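Local coordinates for protein sialidase B (Streptococcus pneumoniae TIGR4, PDB 4XJZ) that hydrolyses alpha-(2->3)-, alpha-(2->6)- and alpha-(2->8)-glycosidic linkages of terminal sialic acids in oligosaccharides, glycoproteins and glycolipids, at residues L46-G51 with E159-K164; F89-S94 with N124-F129. The protein carries 1 engineered substitution. One frame throughout, in Å; residues are numbered along the deposited sequence.

Contact 1 (L46-G51 with E159-K164)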
# COMPACT_ATOMS: atom_id res chain seq x y z
N LEU A 46 23.07 -6.74 -11.33
CA LEU A 46 22.54 -6.10 -12.53
C LEU A 46 22.77 -7.06 -13.68
O LEU A 46 23.91 -7.40 -14.00
CB LEU A 46 23.23 -4.75 -12.79
CG LEU A 46 22.94 -4.08 -14.14
CD1 LEU A 46 21.45 -3.76 -14.30
CD2 LEU A 46 23.78 -2.81 -14.35
N GLN A 47 21.69 -7.51 -14.31
CA GLN A 47 21.82 -8.48 -15.38
C GLN A 47 20.85 -8.23 -16.53
O GLN A 47 19.71 -7.80 -16.32
CB GLN A 47 21.64 -9.91 -14.84
CG GLN A 47 20.29 -10.23 -14.19
CD GLN A 47 20.29 -11.62 -13.59
OE1 GLN A 47 21.33 -12.13 -13.17
NE2 GLN A 47 19.12 -12.25 -13.55
N ALA A 48 21.31 -8.50 -17.75
CA ALA A 48 20.47 -8.36 -18.93
C ALA A 48 19.84 -9.69 -19.31
O ALA A 48 20.52 -10.72 -19.34
CB ALA A 48 21.26 -7.82 -20.10
N LEU A 49 18.55 -9.68 -19.60
CA LEU A 49 17.88 -10.89 -20.02
C LEU A 49 17.99 -11.05 -21.53
O LEU A 49 18.14 -12.16 -22.04
CB LEU A 49 16.41 -10.86 -19.59
CG LEU A 49 16.18 -10.72 -18.09
CD1 LEU A 49 14.72 -10.45 -17.78
CD2 LEU A 49 16.65 -11.97 -17.35
N PHE A 50 17.91 -9.92 -22.23
CA PHE A 50 17.91 -9.90 -23.69
C PHE A 50 18.67 -8.68 -24.17
O PHE A 50 18.52 -7.59 -23.61
CB PHE A 50 16.46 -9.86 -24.19
CG PHE A 50 16.33 -9.69 -25.68
CD1 PHE A 50 16.47 -10.79 -26.53
CD2 PHE A 50 16.00 -8.46 -26.23
CE1 PHE A 50 16.32 -10.64 -27.90
CE2 PHE A 50 15.85 -8.30 -27.60
CZ PHE A 50 16.01 -9.40 -28.44
N GLY A 51 19.50 -8.88 -25.19
CA GLY A 51 20.27 -7.79 -25.77
C GLY A 51 20.27 -7.84 -27.29
O GLY A 51 20.30 -8.91 -27.89
N GLU A 159 31.00 -9.83 -22.80
CA GLU A 159 29.69 -10.04 -22.17
C GLU A 159 29.45 -9.10 -20.99
O GLU A 159 29.99 -9.32 -19.90
CB GLU A 159 29.56 -11.48 -21.68
CG GLU A 159 29.54 -12.53 -22.77
CD GLU A 159 29.54 -13.94 -22.19
OE1 GLU A 159 30.27 -14.18 -21.21
OE2 GLU A 159 28.79 -14.80 -22.71
N HIS A 160 28.62 -8.07 -21.19
CA HIS A 160 28.22 -7.18 -20.10
C HIS A 160 26.90 -7.64 -19.49
O HIS A 160 26.08 -8.26 -20.17
CB HIS A 160 28.05 -5.75 -20.62
CG HIS A 160 29.33 -5.07 -20.98
ND1 HIS A 160 29.71 -3.87 -20.41
CD2 HIS A 160 30.31 -5.41 -21.84
CE1 HIS A 160 30.87 -3.50 -20.91
NE2 HIS A 160 31.26 -4.41 -21.79
N TYR A 161 26.69 -7.34 -18.21
CA TYR A 161 25.44 -7.68 -17.51
C TYR A 161 25.09 -9.18 -17.57
O TYR A 161 23.92 -9.55 -17.79
CB TYR A 161 24.27 -6.84 -18.06
CG TYR A 161 24.65 -5.45 -18.49
CD1 TYR A 161 25.10 -4.51 -17.57
CD2 TYR A 161 24.55 -5.07 -19.82
CE1 TYR A 161 25.45 -3.23 -17.98
CE2 TYR A 161 24.89 -3.81 -20.23
CZ TYR A 161 25.34 -2.89 -19.31
OH TYR A 161 25.68 -1.63 -19.72
N LEU A 162 26.08 -10.03 -17.35
CA LEU A 162 25.85 -11.48 -17.36
C LEU A 162 24.76 -11.87 -16.37
O LEU A 162 24.72 -11.35 -15.25
CB LEU A 162 27.14 -12.25 -17.03
CG LEU A 162 28.02 -12.58 -18.23
CD1 LEU A 162 29.37 -13.14 -17.77
CD2 LEU A 162 27.32 -13.56 -19.14
N ALA A 163 23.87 -12.76 -16.80
CA ALA A 163 22.70 -13.12 -16.01
C ALA A 163 22.77 -14.52 -15.43
O ALA A 163 23.34 -15.43 -16.03
CB ALA A 163 21.43 -12.98 -16.84
N LYS A 164 22.17 -14.68 -14.25
CA LYS A 164 21.82 -16.00 -13.73
C LYS A 164 20.30 -16.09 -13.73
O LYS A 164 19.64 -15.24 -13.13
CB LYS A 164 22.35 -16.18 -12.31
CG LYS A 164 22.00 -17.53 -11.68
CD LYS A 164 22.84 -18.66 -12.28
CE LYS A 164 22.23 -20.03 -11.94
NZ LYS A 164 23.12 -21.16 -12.38
O HOH W 1 26.41 -9.44 -13.78
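The side-chain oxygen of Q47 is gripped by two backbone N-H groups: K164 N reaches Q47 OE1 at 2.9 Å (162° at the hydrogen), and N44 N supplies the second bond. K164 N comes from above the carbonyl plane of the amide, 47° out of it. At the other end of the same amide, Q47 NE2 gives a hydrogen to K164 O at 3.1 Å, again meeting a carbonyl from above its plane. The glutamine thus holds both the N-H and the C=O of one residue, much as a neighbouring strand would, and its amide cannot easily turn over. CG lies between the backbone N and the carbonyl carbon (chi1 61°), and the chain, extended beyond CG, runs past A163 CB, 3.7 Å from Q47 CD. The two chain parts run almost at right angles, so strand 46-53, in the six-stranded sheet of the concanavalin-like N-terminal domain, is crossed by the loop that leads from strand 158-160 to strand 166-173. One direct backbone bond fixes the crossing: A48 N donates to Y161 O at 2.8 Å, nearly straight and on a lone pair in the carbonyl plane. A water bridges the backbone beside it, donating to L46 O and L162 O. Y161, with left-handed helical backbone angles, sends its side chain to lie alongside that of L46, both pointing the same way; L46 CD2 is 3.9 Å from Y161 CD1, and A48 CB packs against Y161 CB at 3.8 Å. H160 CB sits over one ring face, offset toward the rim. Beyond the ring, Y161 OH is hydrogen-bonded to Y63 OH, while K164 NZ extends to N13 OD1.

Contact 2 (F89-S94 with N124-F129); sequences FSRPAS and NGIEVF. With DMS (dimethyl sulfoxide), chain E.
A classic beta bulge, with V128 and F129 both opposite M121, turns two successive side chains toward segment 89-94, V128 to meet R91 and F129 to meet F89. CG1 of V128 sits over the centre of one face of the R91 guanidinium, 3.8 Å above its plane, and the two side chains cross at about a right angle. R91 has its CG anti to the backbone N (chi1 -161°), and the bend at chi3 turns the guanidinium toward the carbonyls of P92 and A93. R91 NE donates to P92 O at 3.1 Å, and R91 NH2 donates to A93 O at 2.9 Å with that oxygen in the guanidinium plane; two bonds to the turn fix the group's rotation. Strand 85-91 is an outer strand of one antiparallel sheet of the concanavalin-like N-terminal domain and strand 126-132 belongs to another, so the contact is side-chain packing between sheets, with residues 89-91 and 126-129 running 127° apart. The third nitrogen, R91 NH1, reaches the oxygen of a dimethyl sulfoxide at 2.7 Å, lying near the guanidinium plane, and also S644 O. The dimethyl sulfoxide, probably from the crystallisation liquor, bridges R91 and S644 N in this crystal; the direct bond to S644 O links the strand to the loop before strand 647-652. At the other end of the interface F89 CB lies over the F129 ring, 3.8 Å from its centroid and 19° off the normal, a CH-pi contact; the F89 ring itself leads away from F129. S94 OG touches V128 CG1 from the turn at 3.7 Å, and a water links S94 O to N124 ND2.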
# COMPACT_ATOMS: atom_id res chain seq x y z
N PHE A 89 14.63 3.48 -19.47
CA PHE A 89 13.33 3.48 -18.81
C PHE A 89 13.31 2.32 -17.82
O PHE A 89 13.74 1.22 -18.18
CB PHE A 89 12.21 3.31 -19.83
CG PHE A 89 12.20 4.35 -20.91
CD1 PHE A 89 12.01 5.69 -20.60
CD2 PHE A 89 12.39 3.99 -22.23
CE1 PHE A 89 12.01 6.66 -21.59
CE2 PHE A 89 12.38 4.96 -23.24
CZ PHE A 89 12.19 6.28 -22.91
N SER A 90 12.84 2.55 -16.60
CA SER A 90 12.78 1.46 -15.63
C SER A 90 11.73 1.70 -14.55
O SER A 90 11.22 2.81 -14.41
CB SER A 90 14.15 1.26 -14.97
OG SER A 90 14.42 2.34 -14.11
N ARG A 91 11.39 0.66 -13.81
CA ARG A 91 10.60 0.82 -12.59
C ARG A 91 11.06 -0.16 -11.54
O ARG A 91 11.17 -1.36 -11.81
CB ARG A 91 9.10 0.66 -12.84
CG ARG A 91 8.26 1.28 -11.72
CD ARG A 91 6.83 0.73 -11.67
NE ARG A 91 6.80 -0.54 -10.96
CZ ARG A 91 5.68 -1.16 -10.62
NH1 ARG A 91 4.52 -0.63 -10.95
NH2 ARG A 91 5.73 -2.32 -9.97
N PRO A 92 11.31 0.32 -10.31
CA PRO A 92 11.63 -0.56 -9.19
C PRO A 92 10.50 -1.55 -8.88
O PRO A 92 9.37 -1.34 -9.35
CB PRO A 92 11.81 0.41 -8.02
CG PRO A 92 12.27 1.69 -8.68
CD PRO A 92 11.45 1.74 -9.95
N ALA A 93 10.82 -2.60 -8.12
CA ALA A 93 9.80 -3.48 -7.56
C ALA A 93 8.82 -4.01 -8.60
O ALA A 93 7.60 -3.90 -8.44
CB ALA A 93 9.04 -2.75 -6.46
N SER A 94 9.36 -4.59 -9.67
CA SER A 94 8.49 -5.05 -10.76
C SER A 94 8.45 -6.55 -10.92
O SER A 94 7.69 -7.05 -11.77
CB SER A 94 8.94 -4.43 -12.08
OG SER A 94 8.80 -3.03 -12.09
N ASN A 124 4.03 -9.42 -15.44
CA ASN A 124 3.01 -10.13 -14.68
C ASN A 124 1.64 -9.47 -14.80
O ASN A 124 0.86 -9.45 -13.85
CB ASN A 124 3.47 -10.32 -13.24
CG ASN A 124 4.70 -11.19 -13.16
OD1 ASN A 124 4.93 -12.02 -14.05
ND2 ASN A 124 5.51 -11.01 -12.13
N GLY A 125 1.38 -8.93 -15.99
CA GLY A 125 0.08 -8.37 -16.29
C GLY A 125 -0.12 -6.97 -15.74
O GLY A 125 -1.23 -6.44 -15.73
N ILE A 126 0.97 -6.36 -15.29
CA ILE A 126 0.95 -5.02 -14.74
C ILE A 126 1.80 -4.11 -15.61
O ILE A 126 2.95 -4.44 -15.89
CB ILE A 126 1.49 -5.01 -13.29
CG1 ILE A 126 0.54 -5.80 -12.36
CG2 ILE A 126 1.66 -3.57 -12.77
CD1 ILE A 126 1.16 -6.27 -11.04
N GLU A 127 1.22 -3.00 -16.05
CA GLU A 127 1.97 -2.02 -16.83
C GLU A 127 2.86 -1.21 -15.89
O GLU A 127 2.36 -0.44 -15.06
CB GLU A 127 1.02 -1.07 -17.57
CG GLU A 127 1.75 -0.06 -18.43
CD GLU A 127 0.84 1.05 -18.90
OE1 GLU A 127 -0.13 0.74 -19.62
OE2 GLU A 127 1.09 2.22 -18.55
N VAL A 128 4.17 -1.37 -16.04
CA VAL A 128 5.11 -0.74 -15.09
C VAL A 128 5.71 0.56 -15.62
O VAL A 128 6.15 1.39 -14.83
CB VAL A 128 6.21 -1.72 -14.62
CG1 VAL A 128 5.61 -2.94 -13.93
CG2 VAL A 128 7.10 -2.13 -15.79
N PHE A 129 5.75 0.72 -16.94
CA PHE A 129 6.03 2.03 -17.54
C PHE A 129 5.50 2.14 -18.97
O PHE A 129 5.35 1.14 -19.67
CB PHE A 129 7.51 2.45 -17.45
CG PHE A 129 8.47 1.60 -18.26
CD1 PHE A 129 8.56 1.73 -19.65
CD2 PHE A 129 9.34 0.72 -17.62
CE1 PHE A 129 9.47 0.98 -20.39
CE2 PHE A 129 10.25 -0.03 -18.35
CZ PHE A 129 10.32 0.09 -19.72
S DMS E . 3.80 3.10 -12.40
O DMS E . 3.85 1.98 -11.41
C1 DMS E . 2.95 2.54 -13.89
C2 DMS E . 2.64 4.39 -11.86
O HOH W 2 5.54 -8.71 -10.45

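Overall arrangement
Both contacts lie in the concanavalin-like N-terminal domain, with centres 18 Å apart and nearest atoms about 9 Å apart, so they do not touch. They reach the same six-stranded antiparallel sheet: contact 1 uses strand 46-53 and contact 2 strand 85-91, separated across the sheet by strands 63-69 and 74-80. Along the chain, 89-94 and 124-129 are nested inside the loop that 46-51 and 159-164 close. Contact 1 is packing within this domain, away from the annotated sites; contact 2 meets the C-terminal part of the chain at S644, and the side chain of R91 is about 12 Å from that of R207, which by similarity binds substrate.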